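Local coordinates for protein probable glutamine synthetase (Pseudomonas aeruginosa, PDB 4HPP) that is a probable member of the glutamine synthetase family, joining a small N-terminal domain to a catalytic domain that holds magnesium and glutamic acid, at residues V13-A18 against T339-L344; Q80-A85 against R214-R219; S165-A170 against E207-V212; S260-H265 against L355-R360; D393-L398 against M419-L424. All coordinates share one frame; numbering follows the deposited sequence.

Contact 1: V13-A18 against T339-L344; sequences VTTDLA and TTCPHL
At the seam between the N-terminal and catalytic domains of this glutamine synthetase fold, Thr15, which ends strand 9-15, and Asp16 and Leu17 of the loop after it meet Cys341, the N-cap of helix 342-358. The cysteine's CB lies 3.1 Å from Asp16 O, and its SG, turned away from its own backbone N (chi1 160°), stands 3.5 Å from Thr15 O. The same sulfur accepts Leu344 N at 3.6 Å, with an N-H...S angle of 157°. Cysteine thus suits a buried cap: it offers an acceptor to the first turn while packing as an almost apolar group.

Thr15 presents its methyl to the helix start. CG2 is 4.0 Å from Cys341 SG and 4.2 Å from Pro342 CD, its side chain running about perpendicular to the proline. Thr15 CB sits at the edge of the His343 ring, whose NE2 is held by Asp200. Leu17 CD2 touches Leu344 CD2 at 4.0 Å, and Tyr416 of helix 410-427 packs on both leucines.

Every touching residue is buried. Van der Waals contact of the Thr15 methyl, the leucines and Cys341 joins the segments, and the sulfur cap orders the helix start on its own side; Asp16 and the Thr15 hydroxyl are satisfied within the N-terminal part, by a salt bridge to Arg22 and a bond to Thr21.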
# COMPACT_ATOMS: atom_id res chain seq x y z
N VAL A 13 -23.95 17.69 26.93
CA VAL A 13 -24.31 16.32 27.23
C VAL A 13 -25.13 16.11 28.49
O VAL A 13 -25.10 16.92 29.43
CB VAL A 13 -23.06 15.44 27.30
CG1 VAL A 13 -22.29 15.54 26.01
CG2 VAL A 13 -22.17 15.82 28.46
N THR A 14 -25.85 14.99 28.51
CA THR A 14 -26.45 14.48 29.74
C THR A 14 -26.19 13.01 29.70
O THR A 14 -26.04 12.43 28.62
CB THR A 14 -27.95 14.73 29.78
OG1 THR A 14 -28.47 14.31 31.06
CG2 THR A 14 -28.62 14.09 28.59
N THR A 15 -26.07 12.41 30.88
CA THR A 15 -25.87 10.97 30.96
C THR A 15 -27.18 10.41 31.48
O THR A 15 -27.61 10.78 32.57
CB THR A 15 -24.68 10.65 31.85
OG1 THR A 15 -23.52 11.22 31.25
CG2 THR A 15 -24.48 9.13 32.06
N ASP A 16 -27.86 9.58 30.67
CA ASP A 16 -29.23 9.23 31.01
C ASP A 16 -29.24 8.05 31.92
O ASP A 16 -28.18 7.60 32.36
CB ASP A 16 -30.11 9.03 29.77
CG ASP A 16 -29.67 7.88 28.93
OD1 ASP A 16 -29.97 7.87 27.72
OD2 ASP A 16 -29.02 7.00 29.50
N LEU A 17 -30.45 7.57 32.20
CA LEU A 17 -30.66 6.61 33.28
C LEU A 17 -30.20 5.26 32.80
O LEU A 17 -30.01 4.26 33.59
CB LEU A 17 -32.14 6.56 33.69
CG LEU A 17 -32.72 7.90 34.09
CD1 LEU A 17 -34.20 7.68 34.29
CD2 LEU A 17 -32.06 8.44 35.34
N ALA A 18 -29.99 5.26 31.49
CA ALA A 18 -29.48 4.08 30.79
C ALA A 18 -27.92 4.05 30.78
O ALA A 18 -27.28 3.14 30.22
CB ALA A 18 -30.11 4.01 29.39
N THR A 339 -22.32 0.12 33.24
CA THR A 339 -23.63 0.28 32.60
C THR A 339 -24.46 1.27 33.42
O THR A 339 -25.54 1.69 32.99
CB THR A 339 -24.42 -1.04 32.46
OG1 THR A 339 -24.70 -1.56 33.76
CG2 THR A 339 -23.64 -2.06 31.70
N THR A 340 -23.96 1.66 34.58
CA THR A 340 -24.66 2.72 35.37
C THR A 340 -24.59 4.12 34.81
O THR A 340 -23.84 4.40 33.91
CB THR A 340 -24.07 2.87 36.77
OG1 THR A 340 -22.67 3.18 36.66
CG2 THR A 340 -24.31 1.59 37.53
N CYS A 341 -25.42 4.99 35.37
CA CYS A 341 -25.29 6.43 35.23
C CYS A 341 -24.51 7.02 36.45
O CYS A 341 -25.06 7.19 37.52
CB CYS A 341 -26.67 7.08 35.00
SG CYS A 341 -26.69 8.85 35.38
N PRO A 342 -23.21 7.30 36.31
CA PRO A 342 -22.41 7.75 37.51
C PRO A 342 -23.17 8.58 38.57
O PRO A 342 -23.08 8.29 39.77
CB PRO A 342 -21.28 8.56 36.88
CG PRO A 342 -21.09 7.96 35.52
CD PRO A 342 -22.36 7.20 35.10
N HIS A 343 -23.90 9.60 38.15
CA HIS A 343 -24.76 10.44 39.02
C HIS A 343 -25.88 9.77 39.68
O HIS A 343 -26.14 10.05 40.83
CB HIS A 343 -25.38 11.50 38.20
CG HIS A 343 -24.38 12.22 37.35
ND1 HIS A 343 -24.14 11.87 36.09
CD2 HIS A 343 -23.53 13.28 37.64
CE1 HIS A 343 -23.16 12.67 35.58
NE2 HIS A 343 -22.81 13.54 36.54
N LEU A 344 -26.59 8.88 38.96
CA LEU A 344 -27.68 8.14 39.58
C LEU A 344 -27.13 7.12 40.57
O LEU A 344 -27.60 7.00 41.70
CB LEU A 344 -28.59 7.52 38.51
CG LEU A 344 -29.73 6.63 39.04
CD1 LEU A 344 -30.70 7.51 39.81
CD2 LEU A 344 -30.43 5.86 37.93

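Contact 2: Q80-A85 against R214-R219; sequences QGPDAA and RQMGLR
Gln215 and Met216, in the last turn of helix 196-216, grip Gly81, Pro82 and Asp83 of the loop between strands 66-78 and 89-97, just where the helix ends in a Schellman motif. The one hydrogen bond across is from Asp83 N to Gln215 OE1, 3.0 Å long and nearly straight at 164°, with the donor in the carbonyl plane of the amide. A glutamine is long enough to reach the loop backbone: beyond CG its chain is extended, bringing OE1 up beside Gly81, where no side chain intervenes.

Pro82 supplies the apolar half. Its CB rests 3.4 Å from Met216 CG and its CG lies 3.7 Å from Gln215 CB, the rigid ring standing about perpendicular to both chains.

In the next shell, Glu211, one turn earlier, holds Gln215 NE2 and so fixes the rotation of the amide, while Trp162 and Val212 also pack on Pro82. Arg3 of a neighbouring subunit bonds to Gly81 O. Gly217, just past the helix, has a positive phi of 90°, readily adopted by glycine, and its N returns to Arg214 O at 3.1 Å.

Asp83 itself opens an Asx turn, Ala85 N donating to its OD1 at 2.9 Å.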
# COMPACT_ATOMS: atom_id res chain seq x y z
N GLN A 80 -5.77 17.63 22.19
CA GLN A 80 -5.02 16.75 21.31
C GLN A 80 -5.02 15.33 21.75
O GLN A 80 -4.79 15.05 22.95
CB GLN A 80 -3.60 17.20 21.22
CG GLN A 80 -3.36 18.05 20.01
CD GLN A 80 -2.04 18.74 20.14
OE1 GLN A 80 -1.89 19.61 20.99
NE2 GLN A 80 -1.06 18.32 19.34
N GLY A 81 -5.25 14.42 20.81
CA GLY A 81 -5.16 13.00 21.13
C GLY A 81 -4.20 12.34 20.17
O GLY A 81 -3.50 13.01 19.43
N PRO A 82 -4.22 11.00 20.15
CA PRO A 82 -3.31 10.20 19.36
C PRO A 82 -3.25 10.56 17.88
O PRO A 82 -2.20 10.45 17.23
CB PRO A 82 -3.83 8.77 19.56
CG PRO A 82 -4.86 8.84 20.65
CD PRO A 82 -4.89 10.22 21.19
N ASP A 83 -4.38 10.97 17.34
CA ASP A 83 -4.53 11.30 15.91
C ASP A 83 -4.41 12.83 15.79
O ASP A 83 -5.24 13.59 16.35
CB ASP A 83 -5.91 10.80 15.42
CG ASP A 83 -6.15 11.08 13.95
OD1 ASP A 83 -5.48 12.01 13.40
OD2 ASP A 83 -7.00 10.36 13.32
N ALA A 84 -3.39 13.34 15.12
CA ALA A 84 -3.20 14.82 15.15
C ALA A 84 -4.24 15.57 14.31
O ALA A 84 -4.47 16.77 14.51
CB ALA A 84 -1.78 15.20 14.77
N ALA A 85 -4.94 14.82 13.45
CA ALA A 85 -5.95 15.36 12.56
C ALA A 85 -7.36 15.36 13.20
O ALA A 85 -8.34 15.72 12.53
CB ALA A 85 -5.94 14.64 11.23
N ARG A 214 -10.82 5.35 19.98
CA ARG A 214 -11.31 5.67 18.62
C ARG A 214 -10.15 6.24 17.80
O ARG A 214 -9.97 5.82 16.66
CB ARG A 214 -12.49 6.63 18.65
CG ARG A 214 -13.14 6.86 17.29
CD ARG A 214 -14.13 8.03 17.37
NE ARG A 214 -13.47 9.31 17.59
CZ ARG A 214 -12.94 10.07 16.63
NH1 ARG A 214 -12.94 9.71 15.35
NH2 ARG A 214 -12.35 11.19 16.94
N GLN A 215 -9.34 7.14 18.40
CA GLN A 215 -8.33 7.84 17.63
C GLN A 215 -7.23 6.91 17.13
O GLN A 215 -6.53 7.25 16.16
CB GLN A 215 -7.75 9.04 18.38
CG GLN A 215 -8.75 10.15 18.52
CD GLN A 215 -8.11 11.44 18.93
OE1 GLN A 215 -6.89 11.64 18.75
NE2 GLN A 215 -8.90 12.32 19.54
N MET A 216 -7.13 5.71 17.71
CA MET A 216 -6.03 4.78 17.38
C MET A 216 -6.56 3.60 16.59
O MET A 216 -5.79 2.75 16.14
CB MET A 216 -5.32 4.31 18.67
CG MET A 216 -4.74 5.46 19.52
SD MET A 216 -3.74 5.02 20.94
CE MET A 216 -2.16 4.72 20.18
N GLY A 217 -7.89 3.56 16.41
CA GLY A 217 -8.48 2.53 15.57
C GLY A 217 -8.77 1.37 16.49
O GLY A 217 -9.07 0.29 16.03
N LEU A 218 -8.67 1.58 17.80
CA LEU A 218 -8.99 0.54 18.78
C LEU A 218 -10.40 0.70 19.26
O LEU A 218 -11.11 1.64 18.93
CB LEU A 218 -8.01 0.56 19.95
CG LEU A 218 -6.53 0.45 19.50
CD1 LEU A 218 -5.53 0.80 20.60
CD2 LEU A 218 -6.12 -0.88 18.85
N ARG A 219 -10.84 -0.27 20.04
CA ARG A 219 -12.13 -0.23 20.67
C ARG A 219 -12.04 -0.53 22.19
O ARG A 219 -11.15 -1.30 22.67
CB ARG A 219 -12.98 -1.31 20.02
CG ARG A 219 -13.66 -0.87 18.74
CD ARG A 219 -14.40 -2.05 18.15
NE ARG A 219 -13.41 -3.05 17.80
CZ ARG A 219 -13.42 -4.30 18.25
NH1 ARG A 219 -14.44 -4.71 19.05
NH2 ARG A 219 -12.42 -5.12 17.87

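Contact 3: S165-A170 against E207-V212; sequences SALAQA and EVTREV
Apolar contacts carry the whole meeting of Ala166, Leu167 and Ala170 with Val208 and Val212, where helix 159-169, with Ala170 just beyond its end, crosses helix 196-216 in the catalytic domain. The segment axes pass 9.7 Å apart, their directions differing by 136°. Val208 is the centre: its CG1 lies 3.6 Å from Ala166 CB, its CG2 reaches to 4.1 Å from Ala170 CB, and Leu167 CD2 leans on its CB at 3.8 Å. Its chi1 of 171° puts CG1 anti to the backbone N and aims it at Ala166, with CG2 toward Ala170. A turn later Val212 CG2 meets Ala166 CB at 3.4 Å. Alanines one turn apart suit this surface because their short side chains admit the branched valines, and Val78 of strand 66-78 packs on both.

Of the polar groups, Thr209 OG1 turns back to Val205 O in its own helix. Arg210 NH1 forms a salt bridge with Glu207 OE1 at 2.9 Å, and Glu211 pairs with Arg214 and with Arg154 of a neighbouring subunit.

With no hydrogen bond between the segments, the fit rests on the shapes of two alanines, a leucine and two valines; Glu207, Arg210 and Glu211 take no part.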
# COMPACT_ATOMS: atom_id res chain seq x y z
N SER A 165 -2.61 11.17 29.11
CA SER A 165 -2.47 12.57 28.70
C SER A 165 -3.82 13.16 28.38
O SER A 165 -4.18 14.26 28.87
CB SER A 165 -1.48 12.66 27.57
OG SER A 165 -1.81 13.72 26.74
N ALA A 166 -4.61 12.42 27.60
CA ALA A 166 -6.00 12.85 27.33
C ALA A 166 -6.84 13.08 28.62
O ALA A 166 -7.50 14.11 28.77
CB ALA A 166 -6.67 11.88 26.39
N LEU A 167 -6.75 12.16 29.59
CA LEU A 167 -7.45 12.34 30.85
C LEU A 167 -6.85 13.56 31.59
O LEU A 167 -7.63 14.41 32.08
CB LEU A 167 -7.46 11.07 31.69
CG LEU A 167 -8.14 9.80 31.11
CD1 LEU A 167 -7.66 8.54 31.83
CD2 LEU A 167 -9.68 9.81 31.10
N ALA A 168 -5.51 13.71 31.65
CA ALA A 168 -4.93 14.99 32.22
C ALA A 168 -5.49 16.25 31.59
O ALA A 168 -6.02 17.14 32.33
CB ALA A 168 -3.41 15.04 32.24
N GLN A 169 -5.43 16.31 30.24
CA GLN A 169 -6.03 17.45 29.55
C GLN A 169 -7.48 17.60 29.89
O GLN A 169 -7.96 18.68 29.91
CB GLN A 169 -5.96 17.34 28.03
CG GLN A 169 -4.59 17.27 27.39
CD GLN A 169 -4.72 16.93 25.95
OE1 GLN A 169 -5.49 17.60 25.22
NE2 GLN A 169 -4.09 15.79 25.54
N ALA A 170 -8.19 16.52 30.16
CA ALA A 170 -9.62 16.65 30.39
C ALA A 170 -9.89 17.06 31.83
O ALA A 170 -11.02 17.17 32.25
CB ALA A 170 -10.29 15.35 30.09
N GLU A 207 -15.80 8.58 28.58
CA GLU A 207 -16.01 9.14 27.29
C GLU A 207 -14.65 9.40 26.60
O GLU A 207 -14.52 9.20 25.37
CB GLU A 207 -16.94 10.33 27.38
CG GLU A 207 -18.36 9.88 27.74
CD GLU A 207 -18.90 8.94 26.69
OE1 GLU A 207 -19.45 7.90 27.05
OE2 GLU A 207 -18.79 9.26 25.50
N VAL A 208 -13.64 9.74 27.42
CA VAL A 208 -12.30 10.02 26.91
C VAL A 208 -11.58 8.73 26.57
O VAL A 208 -10.97 8.64 25.52
CB VAL A 208 -11.46 10.86 27.90
CG1 VAL A 208 -10.00 10.94 27.45
CG2 VAL A 208 -12.06 12.24 28.08
N THR A 209 -11.64 7.73 27.43
CA THR A 209 -11.06 6.39 27.08
C THR A 209 -11.58 5.90 25.73
O THR A 209 -10.78 5.61 24.80
CB THR A 209 -11.33 5.35 28.15
OG1 THR A 209 -10.83 5.87 29.36
CG2 THR A 209 -10.60 4.03 27.85
N ARG A 210 -12.91 5.89 25.59
CA ARG A 210 -13.53 5.67 24.29
C ARG A 210 -12.90 6.54 23.16
O ARG A 210 -12.48 6.00 22.13
CB ARG A 210 -15.08 5.85 24.36
CG ARG A 210 -15.76 4.65 24.98
CD ARG A 210 -17.06 5.00 25.67
NE ARG A 210 -17.55 3.88 26.46
CZ ARG A 210 -18.61 3.90 27.29
NH1 ARG A 210 -19.35 4.99 27.41
NH2 ARG A 210 -18.98 2.79 27.95
N GLU A 211 -12.81 7.87 23.35
CA GLU A 211 -12.21 8.76 22.30
C GLU A 211 -10.72 8.46 21.97
O GLU A 211 -10.31 8.46 20.83
CB GLU A 211 -12.45 10.21 22.62
CG GLU A 211 -11.82 11.21 21.66
CD GLU A 211 -12.44 11.17 20.31
OE1 GLU A 211 -11.88 11.76 19.35
OE2 GLU A 211 -13.51 10.59 20.21
N VAL A 212 -9.92 8.13 22.95
CA VAL A 212 -8.54 7.83 22.67
C VAL A 212 -8.53 6.54 21.83
O VAL A 212 -7.98 6.53 20.72
CB VAL A 212 -7.76 7.74 24.01
CG1 VAL A 212 -6.33 7.30 23.81
CG2 VAL A 212 -7.74 9.10 24.71

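Contact 4: S260-H265 against L355-R360; sequences SELGEH and LGIERR
His265 packs closely against Gly356, Ile357 and Arg360, whereas the contact becomes looser and more solvent-exposed toward the end of the arginine side chain. On the tight side the backbones come near enough for Gly356 CA to stand 3.5 Å from His265 O, a CA-H...O contact that glycine, with no side chain between, makes possible. His265 CB then lies 3.7 Å from Ile357 CA. The histidine's CG is anti to its carbonyl carbon, which sends the ring toward Arg360. Arg360 CA sits above one face, 3.7 Å from the centroid of the His265 ring and 26° off its normal, in a CH-pi contact, and Arg360 CB lies above the same face, 3.5 Å from His265 CE1. A flat ring fits this place since one face can lie on the backbone and CB of the arginine while ND1 bonds to Leu361 O, which fixes how the ring is turned. Leu262 and Ile357 pack as closely, their CD1 atoms 3.7 Å apart and the side chains meeting at a slant, though both are only partly shielded from solvent.

These residues join the first turn of helix 261-281 to the last turn of helix 342-358 and the residues just after it, at the surface of the catalytic domain. The second helix unwinds here: Arg359 leaves helical angles, and Arg360 takes a positive phi of 26°, its N still bonded to Ile357 O at 3.2 Å.

On the loose side the guanidinium of Arg360 leads away from the histidine, its plane 82° from that of the ring. Long and charged, that arm suits the solvent side.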
# COMPACT_ATOMS: atom_id res chain seq x y z
N SER A 260 -15.67 5.58 62.52
CA SER A 260 -16.49 6.46 63.35
C SER A 260 -17.83 5.87 63.66
O SER A 260 -18.33 5.04 62.91
CB SER A 260 -16.79 7.72 62.59
OG SER A 260 -16.00 8.78 63.07
N GLU A 261 -18.44 6.32 64.75
CA GLU A 261 -19.86 6.05 64.96
C GLU A 261 -20.63 6.53 63.73
O GLU A 261 -21.34 5.73 63.10
CB GLU A 261 -20.39 6.75 66.21
CG GLU A 261 -21.89 6.53 66.41
CD GLU A 261 -22.28 6.48 67.86
OE1 GLU A 261 -21.82 7.37 68.62
OE2 GLU A 261 -23.04 5.54 68.23
N LEU A 262 -20.48 7.81 63.39
CA LEU A 262 -20.95 8.30 62.09
C LEU A 262 -20.70 7.25 60.95
O LEU A 262 -21.64 6.73 60.32
CB LEU A 262 -20.32 9.66 61.73
CG LEU A 262 -20.69 10.22 60.33
CD1 LEU A 262 -22.17 10.57 60.22
CD2 LEU A 262 -19.85 11.42 59.96
N GLY A 263 -19.43 6.93 60.72
CA GLY A 263 -19.07 5.91 59.78
C GLY A 263 -19.96 4.70 59.83
O GLY A 263 -20.58 4.35 58.82
N GLU A 264 -20.04 4.05 60.99
CA GLU A 264 -20.86 2.84 61.12
C GLU A 264 -22.33 3.07 60.76
O GLU A 264 -22.95 2.21 60.16
CB GLU A 264 -20.77 2.25 62.52
CG GLU A 264 -19.52 2.63 63.29
CD GLU A 264 -19.33 1.82 64.56
OE1 GLU A 264 -18.17 1.75 65.05
OE2 GLU A 264 -20.34 1.25 65.07
N HIS A 265 -22.89 4.22 61.11
CA HIS A 265 -24.27 4.50 60.70
C HIS A 265 -24.36 4.54 59.18
O HIS A 265 -25.16 3.81 58.55
CB HIS A 265 -24.80 5.79 61.33
CG HIS A 265 -24.92 5.75 62.86
ND1 HIS A 265 -25.54 4.73 63.52
CD2 HIS A 265 -24.49 6.66 63.84
CE1 HIS A 265 -25.48 4.97 64.86
NE2 HIS A 265 -24.84 6.15 65.05
N LEU A 355 -29.81 7.77 54.94
CA LEU A 355 -30.81 7.04 55.71
C LEU A 355 -30.21 6.22 56.86
O LEU A 355 -30.85 6.00 57.89
CB LEU A 355 -31.57 6.09 54.79
CG LEU A 355 -32.58 6.73 53.85
CD1 LEU A 355 -33.42 5.64 53.22
CD2 LEU A 355 -33.44 7.70 54.64
N GLY A 356 -28.98 5.75 56.68
CA GLY A 356 -28.29 5.02 57.72
C GLY A 356 -28.03 5.98 58.86
O GLY A 356 -28.36 5.68 60.00
N ILE A 357 -27.47 7.14 58.53
CA ILE A 357 -27.09 8.13 59.51
C ILE A 357 -28.28 8.74 60.24
O ILE A 357 -28.24 8.89 61.46
CB ILE A 357 -26.27 9.24 58.84
CG1 ILE A 357 -24.94 8.65 58.33
CG2 ILE A 357 -26.11 10.45 59.77
CD1 ILE A 357 -24.20 9.52 57.34
N GLU A 358 -29.32 9.10 59.48
CA GLU A 358 -30.58 9.71 59.98
C GLU A 358 -31.35 8.88 61.03
O GLU A 358 -31.96 9.44 61.94
CB GLU A 358 -31.52 10.05 58.80
CG GLU A 358 -30.94 11.13 57.88
CD GLU A 358 -31.83 11.60 56.72
OE1 GLU A 358 -32.76 10.86 56.26
OE2 GLU A 358 -31.56 12.75 56.28
N ARG A 359 -31.33 7.56 60.87
CA ARG A 359 -32.02 6.62 61.76
C ARG A 359 -31.04 5.88 62.69
O ARG A 359 -31.37 4.82 63.23
CB ARG A 359 -32.83 5.62 60.92
CG ARG A 359 -33.72 6.40 59.99
CD ARG A 359 -34.49 5.58 58.98
NE ARG A 359 -35.19 6.53 58.11
CZ ARG A 359 -36.22 6.25 57.29
NH1 ARG A 359 -36.72 5.01 57.16
NH2 ARG A 359 -36.74 7.26 56.60
N ARG A 360 -29.85 6.46 62.86
CA ARG A 360 -28.75 5.88 63.60
C ARG A 360 -28.82 4.35 63.65
O ARG A 360 -28.89 3.76 64.70
CB ARG A 360 -28.65 6.50 65.00
CG ARG A 360 -28.34 8.00 65.01
CD ARG A 360 -28.97 8.74 66.20
NE ARG A 360 -30.40 8.48 66.29
CZ ARG A 360 -31.35 9.33 65.94
NH1 ARG A 360 -31.06 10.56 65.52
NH2 ARG A 360 -32.62 8.94 66.04

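Contact 5: D393-L398 against M419-L424; sequences DALDCL and MKRHEL
Leu395 is the apolar centre of its meeting with Lys420, Arg421 and Leu424. Its CB lies over one face of the Arg421 guanidinium, toward the rim, 3.5 Å from Arg421 NH2. With chi1 at -52°, CG points away from the leucine's own carbonyl carbon and carries the fork across to the other helix. There CD1 touches Lys420 CB at 3.7 Å and meets Leu424 CD2, tip to tip, at 3.9 Å, while CD2 lies 4.1 Å from the same Lys420 CB. Ala279 of helix 261-281 packs on Leu395 as well, so a broad, forked side chain suits a position that several helices share.

The two elements are helices 391-399 and 410-427, which run nearly antiparallel in the catalytic domain, at 163°, with segment axes 11.0 Å apart. That wide spacing is bridged by long side chains.

Arg421 spans it beside the leucine. Its NH2 donates to Asp396 OD1 at 3.3 Å in a salt bridge; the oxygen is approached on its anti side and lies somewhat out of the guanidinium plane. Gln399 OE1 takes another bond from NH2. The flat face of the guanidinium, which forms no hydrogen bonds, rests on Leu395 while its N-H groups are used round the edge. Lys420 lends only its aliphatic root here: bent at its second torsion, it carries NZ away to a salt bridge with Glu423 OE2 at 2.7 Å and to Pro283 O.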
# COMPACT_ATOMS: atom_id res chain seq x y z
N ASP A 393 -35.39 -9.39 39.86
CA ASP A 393 -35.24 -9.43 41.32
C ASP A 393 -34.73 -8.11 41.85
O ASP A 393 -35.18 -7.69 42.93
CB ASP A 393 -34.40 -10.64 41.77
CG ASP A 393 -34.92 -11.97 41.17
OD1 ASP A 393 -36.03 -11.95 40.56
OD2 ASP A 393 -34.24 -13.03 41.28
N ALA A 394 -33.85 -7.43 41.09
CA ALA A 394 -33.25 -6.21 41.65
C ALA A 394 -34.28 -5.15 41.62
O ALA A 394 -34.37 -4.39 42.56
CB ALA A 394 -31.98 -5.77 40.95
N LEU A 395 -35.09 -5.10 40.55
CA LEU A 395 -36.25 -4.15 40.54
C LEU A 395 -37.40 -4.46 41.52
O LEU A 395 -38.00 -3.54 42.10
CB LEU A 395 -36.83 -3.99 39.13
CG LEU A 395 -35.78 -3.65 38.09
CD1 LEU A 395 -36.39 -3.76 36.71
CD2 LEU A 395 -35.21 -2.23 38.30
N ASP A 396 -37.73 -5.75 41.70
CA ASP A 396 -38.57 -6.14 42.83
C ASP A 396 -38.03 -5.43 44.07
O ASP A 396 -38.75 -4.65 44.66
CB ASP A 396 -38.63 -7.67 43.04
CG ASP A 396 -39.14 -8.41 41.82
OD1 ASP A 396 -39.81 -7.78 40.96
OD2 ASP A 396 -38.85 -9.61 41.69
N CYS A 397 -36.75 -5.65 44.41
CA CYS A 397 -36.21 -5.12 45.67
C CYS A 397 -36.36 -3.64 45.83
O CYS A 397 -36.60 -3.17 46.93
CB CYS A 397 -34.73 -5.43 45.83
SG CYS A 397 -34.25 -7.16 45.85
N LEU A 398 -36.16 -2.90 44.75
CA LEU A 398 -36.24 -1.44 44.76
C LEU A 398 -37.66 -0.98 45.03
O LEU A 398 -37.91 0.05 45.69
CB LEU A 398 -35.87 -0.90 43.38
CG LEU A 398 -35.23 0.47 43.15
CD1 LEU A 398 -35.69 0.95 41.79
CD2 LEU A 398 -35.38 1.55 44.23
N MET A 419 -38.71 1.92 32.25
CA MET A 419 -37.69 1.71 31.24
C MET A 419 -36.93 0.39 31.43
O MET A 419 -36.50 -0.21 30.46
CB MET A 419 -36.72 2.88 31.18
CG MET A 419 -35.62 2.62 30.16
SD MET A 419 -34.14 1.85 30.84
CE MET A 419 -33.43 3.32 31.65
N LYS A 420 -36.76 -0.07 32.66
CA LYS A 420 -35.95 -1.27 32.89
C LYS A 420 -36.72 -2.59 32.66
O LYS A 420 -36.19 -3.55 32.09
CB LYS A 420 -35.31 -1.23 34.29
CG LYS A 420 -34.15 -0.27 34.49
CD LYS A 420 -32.91 -0.74 33.71
CE LYS A 420 -31.86 0.36 33.69
NZ LYS A 420 -30.75 -0.12 32.84
N ARG A 421 -37.97 -2.63 33.12
CA ARG A 421 -38.89 -3.71 32.76
C ARG A 421 -38.79 -3.97 31.26
O ARG A 421 -38.70 -5.16 30.77
CB ARG A 421 -40.35 -3.29 33.07
CG ARG A 421 -40.74 -3.33 34.54
CD ARG A 421 -40.40 -4.71 35.16
NE ARG A 421 -40.44 -4.62 36.62
CZ ARG A 421 -39.95 -5.54 37.45
NH1 ARG A 421 -39.38 -6.63 36.96
NH2 ARG A 421 -40.03 -5.36 38.76
N HIS A 422 -38.81 -2.82 30.55
CA HIS A 422 -38.78 -2.80 29.13
C HIS A 422 -37.46 -3.29 28.62
O HIS A 422 -37.39 -4.07 27.64
CB HIS A 422 -39.15 -1.43 28.60
CG HIS A 422 -39.20 -1.38 27.10
ND1 HIS A 422 -39.14 -0.22 26.41
CD2 HIS A 422 -39.28 -2.41 26.15
CE1 HIS A 422 -39.18 -0.50 25.08
NE2 HIS A 422 -39.28 -1.84 24.94
N GLU A 423 -36.39 -2.87 29.29
CA GLU A 423 -35.10 -3.41 28.94
C GLU A 423 -35.15 -4.93 29.13
O GLU A 423 -34.74 -5.67 28.24
CB GLU A 423 -33.99 -2.77 29.78
CG GLU A 423 -32.64 -3.40 29.49
CD GLU A 423 -31.55 -2.97 30.44
OE1 GLU A 423 -30.63 -3.79 30.65
OE2 GLU A 423 -31.58 -1.83 30.94
N LEU A 424 -35.66 -5.41 30.26
CA LEU A 424 -35.65 -6.87 30.45
C LEU A 424 -36.66 -7.60 29.56
O LEU A 424 -36.35 -8.69 29.07
CB LEU A 424 -35.66 -7.31 31.92
CG LEU A 424 -36.79 -7.13 32.91
CD1 LEU A 424 -37.68 -8.38 32.96
CD2 LEU A 424 -36.18 -6.86 34.28

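Overall arrangement
The centre of contact 1 lies about 7 Å from the centre of the chain, and the Thr339 side chain is about 12 Å from the bound glutamic acid. It touches contact 5 directly, Leu17 C lying 3.9 Å from Met419 CE. Contacts 2 and 3 share helix 196-216 and also touch: Gln80 O and Gln169 NE2, 2.8 Å apart, probably hydrogen-bond, and both contacts adjoin a neighbouring subunit. Along the chain both are nested inside the loop that contact 1 closes. Helix 342-358 links contact 1 at its start to contact 4 at its end, centres about 27 Å apart; contact 4 lies about 47 Å, centre to centre, from contact 2, across the chain's centre.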